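Local atomic coordinates of alpha-ketoglutarate-dependent non-heme iron oxygenase EasH (Aspergillus japonicus, PDB entry 5M0T), a protein that probably catalyses an iron(II)- and 2-oxoglutarate-dependent oxidation in the biosynthesis of the ergot alkaloid cycloclavine. Residues A19-I24 against C101-G106; L96-C101 against G110-T115; R133-I138 against E179-P184. All coordinates share one frame; numbering follows the deposited sequence.

Contact 1: A19-I24 against C101-G106; sequences AGDEAI and CKRLFG. With ZN (zinc ion), chain F.
Arg103 grips a single oxygen of Asp21 from two nitrogens at once: NE lies 3.0 Å and NH2 2.8 Å from OD1 of Asp21, a side-on salt bridge. OD1 sits within 6° of the guanidinium plane, yet both nitrogens reach it from the same face of the carboxylate, well above its plane, so the fit is in plane for the arginine alone. Glu22 comes from another direction. Its CG rests over one face of the guanidinium of Arg103, toward the rim, 3.5 Å from NH2. The Glu22 chain bends at chi2 (91°), which turns its carboxylate back to a zinc ion that OE1 and OE2 both bind at 2.0 Å. Two waters also bind the zinc, and one of them donates to Asp21 OD2 over 2.5 Å. Asp21 thus divides its oxygens between arginine and metal-bound water, and both cations nearby would probably favour its ionised form. Farther out, Gly20 is the N-cap of helix 21-31, and Ile24 packs on Leu96 and Leu100 of helix 95-105. The arrangement is a surface salt bridge between two helices, with a peripheral zinc site at the start of helix 21-31.

Contact 2: L96-C101 against G110-T115; sequences LLHGLC and GDYWLT
Cys101 and Tyr112 have the nearest CA atoms across the contact, 7.1 Å apart, where helix 95-105 runs past the beginning of strand 112-122. The CB of Tyr112 points toward the helix and that of Trp113 away from it, the alternation expected of a strand. Tyr112 CG occupies the position between backbone N and carbonyl carbon (chi1 51°), and the phenol reaches across to the helix. There CB of Cys101 sits over the ring, 3.5 Å from the centroid of Tyr112 and only 12° off its normal, a CH-pi contact. SG of Cys101 is more oblique, 4.5 Å from the same centroid, a sulfur-aromatic contact. This is helix-on-sheet packing in the cupin-type fold of the PhyH family: strand 112-122 belongs to the large mixed sheet, and Met229 of its neighbouring strand 222-231 touches both Cys101 and Tyr112. OH of Tyr112 and ND1 of His98 share a hydrogen bond of 2.9 Å at 159°; either atom could be the donor. The two rings meet rim to rim. Leu97 CD2 lies over one face of the imidazole, and NE2 of His98 is hydrogen-bonded to the carbonyl oxygen of Met92, which together with the phenol fixes the ring's rotation.

Contact 3: R133-I138 against E179-P184; sequences REHDGI and EDFSAP. With FE2 (Fe (II) ion), chain C; ZN (zinc ion), chain E; AKG (2-oxoglutaric acid), chain D; AKG (2-oxoglutaric acid), chain H.
Arg133 lays its guanidinium flat on the ring of Phe181, with the planes 8° apart and CZ of Arg133 3.7 Å from the centroid of Phe181, a stacked cation-pi pair. Its chain is extended from CG to NE, so that the guanidinium continues over the face where CD already lies, 3.4 Å from CD2 of Phe181. The edge of the guanidinium stays available for polar partners: NE binds the carbonyl oxygen of Lys207 and NH2 that of Ser175, while NH1 donates to two waters. One of these waters, 2.9 Å from Arg133 NH1, also bonds to Phe181 O; the other donates to Asp180 O. Glu134, next along, turns the opposite way and binds the iron through OE1 at 2.0 Å. With His132 and His210 it forms the facial triad of iron(II)/2-oxoglutarate oxygenases, the co-substrate chelating the metal through O1 and O5. The stacked arginine is thus the residue between two iron ligands in sequence, His132 and Glu134. His135 approaches Phe181 obliquely, its NE2 3.7 Å from CD2 near the plane of the phenyl ring. Asp136 OD2 accepts from the water that bridges Arg133 NH1 and Phe181 O. Within 179-184, Asp180 OD1 accepts from Ser182 N and OG, an Asx turn within the type I turn 180-183 that carries Phe181.

Contacts 1 and 2 are neighbours, their centres 9 Å apart, and both draw on helix 95-105, with Cys101 common to their segments. They touch directly: CD2 of Phe105 packs 3.5 Å from CB of Tyr112, and Asp21 OD1 lies 3.7 Å from Gly99 CA. The same helix thus meets helix 21-31 at the surface and the large sheet in the interior. Contact 3 is separate, its centre 23 Å from that of contact 1 and 22 Å from that of contact 2, with no touch to either. It alone includes an iron ligand, Glu134, whereas the zinc ions beside contacts 1 and 3 belong to peripheral sites distinct from the iron centre.

Contact 1: A19-I24 against C101-G106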
ATOM      1  N   ALA A  19      13.605  -9.628  27.992  1.00 45.80           N
ATOM      2  CA  ALA A  19      14.738  -8.725  27.775  1.00 46.62           C
ATOM      3  C   ALA A  19      14.306  -7.376  27.195  1.00 46.03           C
ATOM      4  O   ALA A  19      14.991  -6.355  27.370  1.00 47.23           O
ATOM      5  CB  ALA A  19      15.778  -9.378  26.888  1.00 44.30           C
ATOM      6  N   GLY A  20      13.154  -7.369  26.528  1.00 43.83           N
ATOM      7  CA  GLY A  20      12.529  -6.132  26.089  1.00 44.92           C
ATOM      8  C   GLY A  20      12.924  -5.823  24.658  1.00 42.00           C
ATOM      9  O   GLY A  20      13.808  -6.465  24.097  1.00 37.67           O
ATOM     10  N   ASP A  21      12.282  -4.803  24.101  1.00 42.04           N
ATOM     11  CA  ASP A  21      12.425  -4.464  22.694  1.00 42.18           C
ATOM     12  C   ASP A  21      13.778  -3.869  22.298  1.00 42.71           C
ATOM     13  O   ASP A  21      14.260  -4.160  21.202  1.00 43.36           O
ATOM     14  CB  ASP A  21      11.263  -3.592  22.188  1.00 46.24           C
ATOM     15  CG  ASP A  21      11.007  -2.351  23.038  1.00 50.20           C
ATOM     16  OD1 ASP A  21      10.855  -1.246  22.454  1.00 49.30           O
ATOM     17  OD2 ASP A  21      10.905  -2.521  24.274  1.00 55.86           O
ATOM     18  N   GLU A  22      14.404  -3.083  23.181  1.00 41.38           N
ATOM     19  CA  GLU A  22      15.711  -2.493  22.886  1.00 41.69           C
ATOM     20  C   GLU A  22      16.770  -3.582  22.645  1.00 39.22           C
ATOM     21  O   GLU A  22      17.487  -3.561  21.657  1.00 37.25           O
ATOM     22  CB  GLU A  22      16.183  -1.565  24.011  1.00 47.22           C
ATOM     23  CG  GLU A  22      15.314  -0.341  24.239  1.00 52.19           C
ATOM     24  CD  GLU A  22      14.185  -0.530  25.262  1.00 61.51           C
ATOM     25  OE1 GLU A  22      13.769  -1.673  25.581  1.00 63.35           O
ATOM     26  OE2 GLU A  22      13.670   0.491  25.777  1.00 74.67           O
ATOM     27  N   ALA A  23      16.852  -4.532  23.565  1.00 39.88           N
ATOM     28  CA  ALA A  23      17.819  -5.616  23.476  1.00 40.61           C
ATOM     29  C   ALA A  23      17.539  -6.511  22.279  1.00 38.60           C
ATOM     30  O   ALA A  23      18.454  -6.916  21.594  1.00 40.07           O
ATOM     31  CB  ALA A  23      17.816  -6.420  24.760  1.00 41.93           C
ATOM     32  N   ILE A  24      16.270  -6.789  22.016  1.00 38.60           N
ATOM     33  CA  ILE A  24      15.877  -7.617  20.871  1.00 38.19           C
ATOM     34  C   ILE A  24      16.145  -6.884  19.553  1.00 38.19           C
ATOM     35  O   ILE A  24      16.647  -7.494  18.579  1.00 34.32           O
ATOM     36  CB  ILE A  24      14.400  -8.060  20.983  1.00 38.94           C
ATOM     37  CG1 ILE A  24      14.255  -8.995  22.190  1.00 43.19           C
ATOM     38  CG2 ILE A  24      13.936  -8.768  19.709  1.00 38.01           C
ATOM     39  CD1 ILE A  24      12.845  -9.267  22.631  1.00 44.77           C
ATOM     40  N   CYS A 101       8.245  -2.880  16.007  1.00 37.30           N
ATOM     41  CA  CYS A 101       7.776  -2.232  14.778  1.00 36.76           C
ATOM     42  C   CYS A 101       8.057  -0.721  14.776  1.00 38.33           C
ATOM     43  O   CYS A 101       8.479  -0.182  13.751  1.00 35.68           O
ATOM     44  CB  CYS A 101       6.293  -2.507  14.546  1.00 36.34           C
ATOM     45  SG  CYS A 101       5.915  -4.244  14.170  1.00 35.33           S
ATOM     46  N   LYS A 102       7.831  -0.049  15.910  1.00 39.66           N
ATOM     47  CA  LYS A 102       8.133   1.377  16.016  1.00 42.36           C
ATOM     48  C   LYS A 102       9.603   1.664  15.746  1.00 41.08           C
ATOM     49  O   LYS A 102       9.922   2.631  15.083  1.00 39.65           O
ATOM     50  CB  LYS A 102       7.759   1.937  17.390  1.00 47.53           C
ATOM     51  CG  LYS A 102       6.269   2.179  17.565  1.00 52.98           C
ATOM     52  CD  LYS A 102       5.963   2.755  18.938  1.00 57.43           C
ATOM     53  CE  LYS A 102       4.499   2.584  19.301  1.00 63.42           C
ATOM     54  NZ  LYS A 102       4.362   2.680  20.779  1.00 71.42           N
ATOM     55  N   ARG A 103      10.487   0.809  16.249  1.00 41.33           N
ATOM     56  CA  ARG A 103      11.916   0.969  16.024  1.00 42.78           C
ATOM     57  C   ARG A 103      12.340   0.653  14.591  1.00 39.82           C
ATOM     58  O   ARG A 103      13.172   1.349  14.046  1.00 39.70           O
ATOM     59  CB  ARG A 103      12.713   0.108  16.992  1.00 45.84           C
ATOM     60  CG  ARG A 103      12.817   0.718  18.368  1.00 50.21           C
ATOM     61  CD  ARG A 103      13.495  -0.221  19.342  1.00 55.26           C
ATOM     62  NE  ARG A 103      12.917  -0.068  20.668  1.00 61.55           N
ATOM     63  CZ  ARG A 103      13.128   0.975  21.467  1.00 68.44           C
ATOM     64  NH1 ARG A 103      13.953   1.974  21.124  1.00 66.71           N
ATOM     65  NH2 ARG A 103      12.520   1.004  22.651  1.00 73.51           N
ATOM     66  N   LEU A 104      11.800  -0.406  13.999  1.00 37.63           N
ATOM     67  CA  LEU A 104      12.173  -0.768  12.624  1.00 36.37           C
ATOM     68  C   LEU A 104      11.641   0.249  11.613  1.00 35.67           C
ATOM     69  O   LEU A 104      12.393   0.737  10.758  1.00 34.81           O
ATOM     70  CB  LEU A 104      11.701  -2.170  12.262  1.00 34.78           C
ATOM     71  CG  LEU A 104      12.329  -2.747  10.980  1.00 34.65           C
ATOM     72  CD1 LEU A 104      13.811  -3.051  11.169  1.00 34.35           C
ATOM     73  CD2 LEU A 104      11.557  -4.002  10.561  1.00 33.57           C
ATOM     74  N   PHE A 105      10.360   0.583  11.737  1.00 34.87           N
ATOM     75  CA  PHE A 105       9.663   1.370  10.729  1.00 35.11           C
ATOM     76  C   PHE A 105       9.620   2.874  10.976  1.00 36.39           C
ATOM     77  O   PHE A 105       9.460   3.642  10.032  1.00 37.78           O
ATOM     78  CB  PHE A 105       8.240   0.834  10.558  1.00 34.23           C
ATOM     79  CG  PHE A 105       8.187  -0.599  10.120  1.00 33.14           C
ATOM     80  CD1 PHE A 105       8.778  -0.995   8.939  1.00 32.63           C
ATOM     81  CD2 PHE A 105       7.535  -1.549  10.882  1.00 33.02           C
ATOM     82  CE1 PHE A 105       8.722  -2.324   8.521  1.00 32.28           C
ATOM     83  CE2 PHE A 105       7.473  -2.877  10.465  1.00 33.07           C
ATOM     84  CZ  PHE A 105       8.071  -3.270   9.282  1.00 31.81           C
ATOM     85  N   GLY A 106       9.741   3.303  12.226  1.00 38.35           N
ATOM     86  CA  GLY A 106       9.682   4.716  12.558  1.00 39.43           C
ATOM     87  C   GLY A 106      10.627   5.614  11.780  1.00 41.51           C
ATOM     88  O   GLY A 106      10.214   6.683  11.329  1.00 47.06           O
TER
HETATM   89 ZN    ZN F 304      12.467  -0.736  26.840  1.00 65.98          ZN
HETATM   90  O   HOH W   1      10.619  -0.737  26.070  0.50 30.86           O
HETATM   91  O   HOH W   2      13.763  -0.044  28.191  1.00 50.18           O

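Contact 2: L96-C101 against G110-T115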
ATOM      1  N   LEU A  96       5.362  -5.814  22.963  1.00 46.12           N
ATOM      2  CA  LEU A  96       6.655  -6.154  22.375  1.00 45.36           C
ATOM      3  C   LEU A  96       6.625  -6.036  20.835  1.00 44.45           C
ATOM      4  O   LEU A  96       7.538  -5.471  20.242  1.00 43.94           O
ATOM      5  CB  LEU A  96       7.133  -7.547  22.810  1.00 45.69           C
ATOM      6  CG  LEU A  96       8.459  -7.989  22.182  1.00 44.69           C
ATOM      7  CD1 LEU A  96       9.553  -7.008  22.552  1.00 46.09           C
ATOM      8  CD2 LEU A  96       8.840  -9.387  22.614  1.00 44.41           C
ATOM      9  N   LEU A  97       5.576  -6.556  20.206  1.00 45.01           N
ATOM     10  CA  LEU A  97       5.418  -6.434  18.759  1.00 44.67           C
ATOM     11  C   LEU A  97       5.467  -4.967  18.337  1.00 43.28           C
ATOM     12  O   LEU A  97       6.190  -4.597  17.429  1.00 43.16           O
ATOM     13  CB  LEU A  97       4.101  -7.079  18.302  1.00 46.10           C
ATOM     14  CG  LEU A  97       3.760  -7.127  16.802  1.00 46.65           C
ATOM     15  CD1 LEU A  97       3.013  -8.421  16.462  1.00 47.76           C
ATOM     16  CD2 LEU A  97       2.965  -5.908  16.354  1.00 46.92           C
ATOM     17  N   HIS A  98       4.700  -4.136  19.018  1.00 45.04           N
ATOM     18  CA  HIS A  98       4.624  -2.728  18.672  1.00 45.39           C
ATOM     19  C   HIS A  98       5.910  -1.960  18.959  1.00 44.04           C
ATOM     20  O   HIS A  98       6.269  -1.082  18.192  1.00 42.75           O
ATOM     21  CB  HIS A  98       3.431  -2.083  19.363  1.00 48.76           C
ATOM     22  CG  HIS A  98       2.129  -2.509  18.784  1.00 50.02           C
ATOM     23  ND1 HIS A  98       1.710  -2.097  17.540  1.00 50.52           N
ATOM     24  CD2 HIS A  98       1.172  -3.339  19.251  1.00 53.05           C
ATOM     25  CE1 HIS A  98       0.539  -2.640  17.269  1.00 50.01           C
ATOM     26  NE2 HIS A  98       0.192  -3.398  18.291  1.00 52.58           N
ATOM     27  N   GLY A  99       6.612  -2.298  20.035  1.00 44.50           N
ATOM     28  CA  GLY A  99       7.911  -1.671  20.326  1.00 44.19           C
ATOM     29  C   GLY A  99       8.931  -1.912  19.222  1.00 41.98           C
ATOM     30  O   GLY A  99       9.631  -0.993  18.814  1.00 40.45           O
ATOM     31  N   LEU A 100       8.988  -3.151  18.738  1.00 39.74           N
ATOM     32  CA  LEU A 100       9.909  -3.536  17.668  1.00 38.48           C
ATOM     33  C   LEU A 100       9.539  -2.911  16.324  1.00 38.00           C
ATOM     34  O   LEU A 100      10.426  -2.449  15.594  1.00 37.72           O
ATOM     35  CB  LEU A 100       9.981  -5.060  17.535  1.00 37.55           C
ATOM     36  CG  LEU A 100      10.649  -5.774  18.705  1.00 38.46           C
ATOM     37  CD1 LEU A 100      10.263  -7.246  18.765  1.00 38.29           C
ATOM     38  CD2 LEU A 100      12.148  -5.628  18.642  1.00 38.57           C
ATOM     39  N   CYS A 101       8.245  -2.880  16.007  1.00 37.30           N
ATOM     40  CA  CYS A 101       7.776  -2.232  14.778  1.00 36.76           C
ATOM     41  C   CYS A 101       8.057  -0.721  14.776  1.00 38.33           C
ATOM     42  O   CYS A 101       8.479  -0.182  13.751  1.00 35.68           O
ATOM     43  CB  CYS A 101       6.293  -2.507  14.546  1.00 36.34           C
ATOM     44  SG  CYS A 101       5.915  -4.244  14.170  1.00 35.33           S
ATOM     45  N   GLY A 110       7.558   5.823   9.318  1.00 44.09           N
ATOM     46  CA  GLY A 110       6.544   6.276  10.293  1.00 42.10           C
ATOM     47  C   GLY A 110       5.717   5.078  10.736  1.00 42.11           C
ATOM     48  O   GLY A 110       6.239   4.156  11.353  1.00 43.37           O
ATOM     49  N   ASP A 111       4.437   5.059  10.372  1.00 41.36           N
ATOM     50  CA  ASP A 111       3.528   3.976  10.781  1.00 40.22           C
ATOM     51  C   ASP A 111       3.717   2.657   9.998  1.00 38.76           C
ATOM     52  O   ASP A 111       4.418   2.595   8.990  1.00 37.17           O
ATOM     53  CB  ASP A 111       2.062   4.441  10.704  1.00 41.57           C
ATOM     54  CG  ASP A 111       1.684   5.431  11.803  1.00 42.60           C
ATOM     55  OD1 ASP A 111       2.484   5.689  12.728  1.00 45.43           O
ATOM     56  OD2 ASP A 111       0.557   5.963  11.732  1.00 44.39           O
ATOM     57  N   TYR A 112       3.063   1.621  10.514  1.00 36.57           N
ATOM     58  CA  TYR A 112       3.157   0.263  10.028  1.00 35.59           C
ATOM     59  C   TYR A 112       1.802  -0.394  10.230  1.00 36.19           C
ATOM     60  O   TYR A 112       0.946   0.136  10.949  1.00 36.95           O
ATOM     61  CB  TYR A 112       4.219  -0.523  10.804  1.00 35.20           C
ATOM     62  CG  TYR A 112       4.021  -0.419  12.299  1.00 35.64           C
ATOM     63  CD1 TYR A 112       4.514   0.680  13.007  1.00 36.43           C
ATOM     64  CD2 TYR A 112       3.288  -1.371  12.995  1.00 35.73           C
ATOM     65  CE1 TYR A 112       4.304   0.810  14.360  1.00 37.59           C
ATOM     66  CE2 TYR A 112       3.084  -1.252  14.357  1.00 36.72           C
ATOM     67  CZ  TYR A 112       3.596  -0.159  15.038  1.00 37.85           C
ATOM     68  OH  TYR A 112       3.396  -0.003  16.399  1.00 38.89           O
ATOM     69  N   TRP A 113       1.618  -1.545   9.596  1.00 36.62           N
ATOM     70  CA  TRP A 113       0.407  -2.353   9.759  1.00 37.80           C
ATOM     71  C   TRP A 113       0.623  -3.789   9.259  1.00 38.02           C
ATOM     72  O   TRP A 113       1.688  -4.115   8.741  1.00 38.33           O
ATOM     73  CB  TRP A 113      -0.800  -1.681   9.078  1.00 38.32           C
ATOM     74  CG  TRP A 113      -0.673  -1.356   7.605  1.00 38.31           C
ATOM     75  CD1 TRP A 113       0.332  -1.721   6.728  1.00 37.14           C
ATOM     76  CD2 TRP A 113      -1.638  -0.653   6.823  1.00 39.09           C
ATOM     77  NE1 TRP A 113       0.064  -1.238   5.473  1.00 36.98           N
ATOM     78  CE2 TRP A 113      -1.143  -0.588   5.500  1.00 38.59           C
ATOM     79  CE3 TRP A 113      -2.883  -0.081   7.108  1.00 40.26           C
ATOM     80  CZ2 TRP A 113      -1.845   0.046   4.474  1.00 39.56           C
ATOM     81  CZ3 TRP A 113      -3.573   0.552   6.088  1.00 41.16           C
ATOM     82  CH2 TRP A 113      -3.046   0.614   4.784  1.00 40.01           C
ATOM     83  N   LEU A 114      -0.376  -4.644   9.434  1.00 39.08           N
ATOM     84  CA  LEU A 114      -0.280  -6.041   9.039  1.00 41.17           C
ATOM     85  C   LEU A 114      -0.333  -6.159   7.520  1.00 39.54           C
ATOM     86  O   LEU A 114      -1.189  -5.557   6.888  1.00 40.12           O
ATOM     87  CB  LEU A 114      -1.429  -6.840   9.663  1.00 42.87           C
ATOM     88  CG  LEU A 114      -1.458  -8.351   9.406  1.00 44.11           C
ATOM     89  CD1 LEU A 114      -0.347  -9.065  10.162  1.00 43.25           C
ATOM     90  CD2 LEU A 114      -2.823  -8.908   9.787  1.00 46.77           C
ATOM     91  N   THR A 115       0.598  -6.902   6.939  1.00 39.72           N
ATOM     92  CA  THR A 115       0.521  -7.231   5.514  1.00 40.15           C
ATOM     93  C   THR A 115      -0.064  -8.647   5.320  1.00 41.50           C
ATOM     94  O   THR A 115      -0.980  -8.837   4.508  1.00 41.77           O
ATOM     95  CB  THR A 115       1.838  -7.000   4.748  1.00 40.26           C
ATOM     96  OG1 THR A 115       1.648  -7.345   3.372  1.00 42.47           O
ATOM     97  CG2 THR A 115       3.000  -7.809   5.293  1.00 42.38           C
TER

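Contact 3: R133-I138 against E179-P184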
ATOM      1  N   ARG A 133      14.208 -13.676   0.455  1.00 34.05           N
ATOM      2  CA  ARG A 133      13.989 -12.514   1.313  1.00 34.19           C
ATOM      3  C   ARG A 133      12.536 -12.123   1.177  1.00 35.48           C
ATOM      4  O   ARG A 133      11.997 -12.093   0.061  1.00 36.74           O
ATOM      5  CB  ARG A 133      14.890 -11.355   0.892  1.00 33.73           C
ATOM      6  CG  ARG A 133      16.355 -11.636   1.158  1.00 33.23           C
ATOM      7  CD  ARG A 133      17.217 -10.417   0.926  1.00 32.27           C
ATOM      8  NE  ARG A 133      18.591 -10.690   1.320  1.00 31.73           N
ATOM      9  CZ  ARG A 133      19.509 -11.283   0.556  1.00 32.19           C
ATOM     10  NH1 ARG A 133      19.220 -11.700  -0.687  1.00 32.16           N
ATOM     11  NH2 ARG A 133      20.736 -11.471   1.052  1.00 32.18           N
ATOM     12  N   GLU A 134      11.900 -11.826   2.304  1.00 35.15           N
ATOM     13  CA  GLU A 134      10.465 -11.566   2.313  1.00 36.08           C
ATOM     14  C   GLU A 134      10.116 -10.264   1.571  1.00 35.60           C
ATOM     15  O   GLU A 134       9.030 -10.173   0.998  1.00 37.08           O
ATOM     16  CB  GLU A 134       9.901 -11.574   3.742  1.00 37.10           C
ATOM     17  CG  GLU A 134       8.560 -12.317   3.863  1.00 40.05           C
ATOM     18  CD  GLU A 134       8.689 -13.844   3.986  1.00 43.40           C
ATOM     19  OE1 GLU A 134       8.973 -14.539   2.985  1.00 37.41           O
ATOM     20  OE2 GLU A 134       8.491 -14.373   5.107  1.00 49.13           O
ATOM     21  N   HIS A 135      11.039  -9.293   1.526  1.00 31.94           N
ATOM     22  CA  HIS A 135      10.784  -8.021   0.830  1.00 31.21           C
ATOM     23  C   HIS A 135      10.704  -8.123  -0.698  1.00 33.33           C
ATOM     24  O   HIS A 135      10.337  -7.159  -1.361  1.00 33.83           O
ATOM     25  CB  HIS A 135      11.752  -6.908   1.305  1.00 30.33           C
ATOM     26  CG  HIS A 135      13.083  -6.862   0.616  1.00 31.55           C
ATOM     27  ND1 HIS A 135      13.971  -5.827   0.823  1.00 31.87           N
ATOM     28  CD2 HIS A 135      13.671  -7.678  -0.297  1.00 31.63           C
ATOM     29  CE1 HIS A 135      15.041  -6.012   0.070  1.00 31.88           C
ATOM     30  NE2 HIS A 135      14.882  -7.127  -0.615  1.00 31.69           N
ATOM     31  N   ASP A 136      11.039  -9.282  -1.264  1.00 34.94           N
ATOM     32  CA  ASP A 136      10.892  -9.482  -2.713  1.00 37.09           C
ATOM     33  C   ASP A 136       9.434  -9.587  -3.178  1.00 36.96           C
ATOM     34  O   ASP A 136       9.180  -9.632  -4.360  1.00 37.70           O
ATOM     35  CB  ASP A 136      11.749 -10.666  -3.191  1.00 37.86           C
ATOM     36  CG  ASP A 136      13.249 -10.366  -3.147  1.00 39.02           C
ATOM     37  OD1 ASP A 136      13.658  -9.268  -3.580  1.00 40.44           O
ATOM     38  OD2 ASP A 136      14.032 -11.228  -2.709  1.00 40.11           O
ATOM     39  N   GLY A 137       8.479  -9.596  -2.243  1.00 37.52           N
ATOM     40  CA  GLY A 137       7.073  -9.373  -2.565  1.00 37.77           C
ATOM     41  C   GLY A 137       6.729  -7.947  -2.997  1.00 39.31           C
ATOM     42  O   GLY A 137       5.644  -7.720  -3.527  1.00 40.50           O
ATOM     43  N   ILE A 138       7.630  -6.988  -2.753  1.00 36.25           N
ATOM     44  CA  ILE A 138       7.447  -5.586  -3.111  1.00 35.26           C
ATOM     45  C   ILE A 138       8.466  -5.211  -4.203  1.00 35.07           C
ATOM     46  O   ILE A 138       9.663  -5.255  -3.949  1.00 35.77           O
ATOM     47  CB  ILE A 138       7.687  -4.694  -1.883  1.00 34.40           C
ATOM     48  CG1 ILE A 138       6.716  -5.044  -0.753  1.00 33.93           C
ATOM     49  CG2 ILE A 138       7.613  -3.210  -2.252  1.00 35.45           C
ATOM     50  CD1 ILE A 138       7.184  -4.510   0.599  1.00 33.88           C
ATOM     51  N   GLU A 179      26.126  -7.491   0.166  1.00 42.76           N
ATOM     52  CA  GLU A 179      26.141  -6.423  -0.821  1.00 45.72           C
ATOM     53  C   GLU A 179      25.076  -6.630  -1.915  1.00 45.27           C
ATOM     54  O   GLU A 179      24.288  -5.722  -2.195  1.00 43.74           O
ATOM     55  CB  GLU A 179      27.531  -6.312  -1.426  1.00 48.55           C
ATOM     56  CG  GLU A 179      27.701  -5.154  -2.385  1.00 54.24           C
ATOM     57  CD  GLU A 179      29.013  -5.206  -3.127  1.00 60.25           C
ATOM     58  OE1 GLU A 179      29.919  -4.432  -2.750  1.00 73.77           O
ATOM     59  OE2 GLU A 179      29.135  -6.011  -4.083  1.00 59.53           O
ATOM     60  N   ASP A 180      25.049  -7.829  -2.493  1.00 44.74           N
ATOM     61  CA  ASP A 180      24.237  -8.123  -3.683  1.00 45.33           C
ATOM     62  C   ASP A 180      23.034  -9.022  -3.349  1.00 41.61           C
ATOM     63  O   ASP A 180      23.164 -10.227  -3.198  1.00 42.87           O
ATOM     64  CB  ASP A 180      25.136  -8.784  -4.742  1.00 48.22           C
ATOM     65  CG  ASP A 180      24.432  -9.020  -6.065  1.00 50.84           C
ATOM     66  OD1 ASP A 180      23.313  -8.503  -6.288  1.00 51.81           O
ATOM     67  OD2 ASP A 180      25.022  -9.731  -6.898  1.00 56.86           O
ATOM     68  N   PHE A 181      21.857  -8.431  -3.239  1.00 38.59           N
ATOM     69  CA  PHE A 181      20.647  -9.199  -2.932  1.00 37.11           C
ATOM     70  C   PHE A 181      20.090  -9.996  -4.135  1.00 38.92           C
ATOM     71  O   PHE A 181      19.243 -10.866  -3.972  1.00 38.08           O
ATOM     72  CB  PHE A 181      19.572  -8.262  -2.378  1.00 35.91           C
ATOM     73  CG  PHE A 181      19.691  -7.946  -0.898  1.00 33.42           C
ATOM     74  CD1 PHE A 181      20.892  -8.048  -0.190  1.00 33.56           C
ATOM     75  CD2 PHE A 181      18.582  -7.491  -0.228  1.00 32.02           C
ATOM     76  CE1 PHE A 181      20.945  -7.727   1.165  1.00 32.54           C
ATOM     77  CE2 PHE A 181      18.637  -7.163   1.130  1.00 31.12           C
ATOM     78  CZ  PHE A 181      19.815  -7.276   1.823  1.00 30.75           C
ATOM     79  N   SER A 182      20.545  -9.676  -5.343  1.00 43.14           N
ATOM     80  CA  SER A 182      20.118 -10.384  -6.539  1.00 45.50           C
ATOM     81  C   SER A 182      20.975 -11.622  -6.824  1.00 47.47           C
ATOM     82  O   SER A 182      20.638 -12.395  -7.712  1.00 50.12           O
ATOM     83  CB  SER A 182      20.159  -9.441  -7.742  1.00 46.96           C
ATOM     84  OG  SER A 182      21.491  -9.176  -8.130  1.00 47.70           O
ATOM     85  N   ALA A 183      22.083 -11.800  -6.099  1.00 47.32           N
ATOM     86  CA  ALA A 183      22.918 -12.990  -6.247  1.00 47.38           C
ATOM     87  C   ALA A 183      22.120 -14.238  -5.852  1.00 48.67           C
ATOM     88  O   ALA A 183      21.353 -14.189  -4.891  1.00 48.44           O
ATOM     89  CB  ALA A 183      24.179 -12.876  -5.404  1.00 45.87           C
ATOM     90  N   PRO A 184      22.280 -15.362  -6.597  1.00 52.15           N
ATOM     91  CA  PRO A 184      21.487 -16.558  -6.262  1.00 52.77           C
ATOM     92  C   PRO A 184      21.811 -17.087  -4.850  1.00 51.29           C
ATOM     93  O   PRO A 184      22.985 -17.279  -4.532  1.00 56.08           O
ATOM     94  CB  PRO A 184      21.900 -17.577  -7.331  1.00 53.15           C
ATOM     95  CG  PRO A 184      22.508 -16.763  -8.415  1.00 55.52           C
ATOM     96  CD  PRO A 184      23.198 -15.636  -7.714  1.00 53.78           C
TER
HETATM   97 FE   FE2 C 301       9.567 -16.360   3.632  1.00 30.43          FE
HETATM   98 ZN    ZN E 303      31.603  -5.062  -3.569  1.00 53.41          ZN
HETATM   99  C1  AKG D 302       7.364 -17.709   3.560  1.00 48.84           C
HETATM  100  O1  AKG D 302       7.617 -16.599   3.096  1.00 43.42           O
HETATM  101  O2  AKG D 302       6.373 -18.469   3.157  1.00 57.14           O
HETATM  102  C2  AKG D 302       8.179 -18.351   4.691  1.00 51.08           C
HETATM  103  O5  AKG D 302       9.320 -17.965   4.859  1.00 37.44           O
HETATM  104  C3  AKG D 302       7.573 -19.403   5.585  1.00 44.68           C
HETATM  105  C4  AKG D 302       8.586 -20.011   6.541  1.00 38.04           C
HETATM  106  C5  AKG D 302       8.030 -21.088   7.431  1.00 49.99           C
HETATM  107  O3  AKG D 302       6.725 -21.224   7.439  1.00 52.71           O
HETATM  108  O4  AKG D 302       8.760 -21.778   8.106  1.00 41.12           O
HETATM  109  C1  AKG H 306      31.754  -7.667  -2.185  1.00 65.28           C
HETATM  110  O1  AKG H 306      31.527  -6.458  -2.157  1.00 58.63           O
HETATM  111  O2  AKG H 306      31.851  -8.356  -3.294  1.00 49.12           O
HETATM  112  C2  AKG H 306      31.961  -8.566  -0.952  1.00 56.17           C
HETATM  113  O5  AKG H 306      31.386  -9.650  -0.903  1.00 49.65           O
HETATM  114  C3  AKG H 306      32.868  -8.099   0.155  1.00 47.80           C
HETATM  115  C4  AKG H 306      32.173  -8.028   1.507  1.00 64.84           C
HETATM  116  C5  AKG H 306      33.125  -8.045   2.673  1.00 74.13           C
HETATM  117  O3  AKG H 306      33.169  -6.907   3.318  1.00 62.18           O
HETATM  118  O4  AKG H 306      33.785  -9.021   2.992  1.00 61.05           O
HETATM  119  O   HOH W   3      16.815 -11.527  -2.250  1.00 32.92           O
HETATM  120  O   HOH W   4      22.053 -12.084  -1.618  1.00 35.48           O
HETATM  121  O   HOH W   5      30.857  -4.202  -5.189  1.00 44.87           O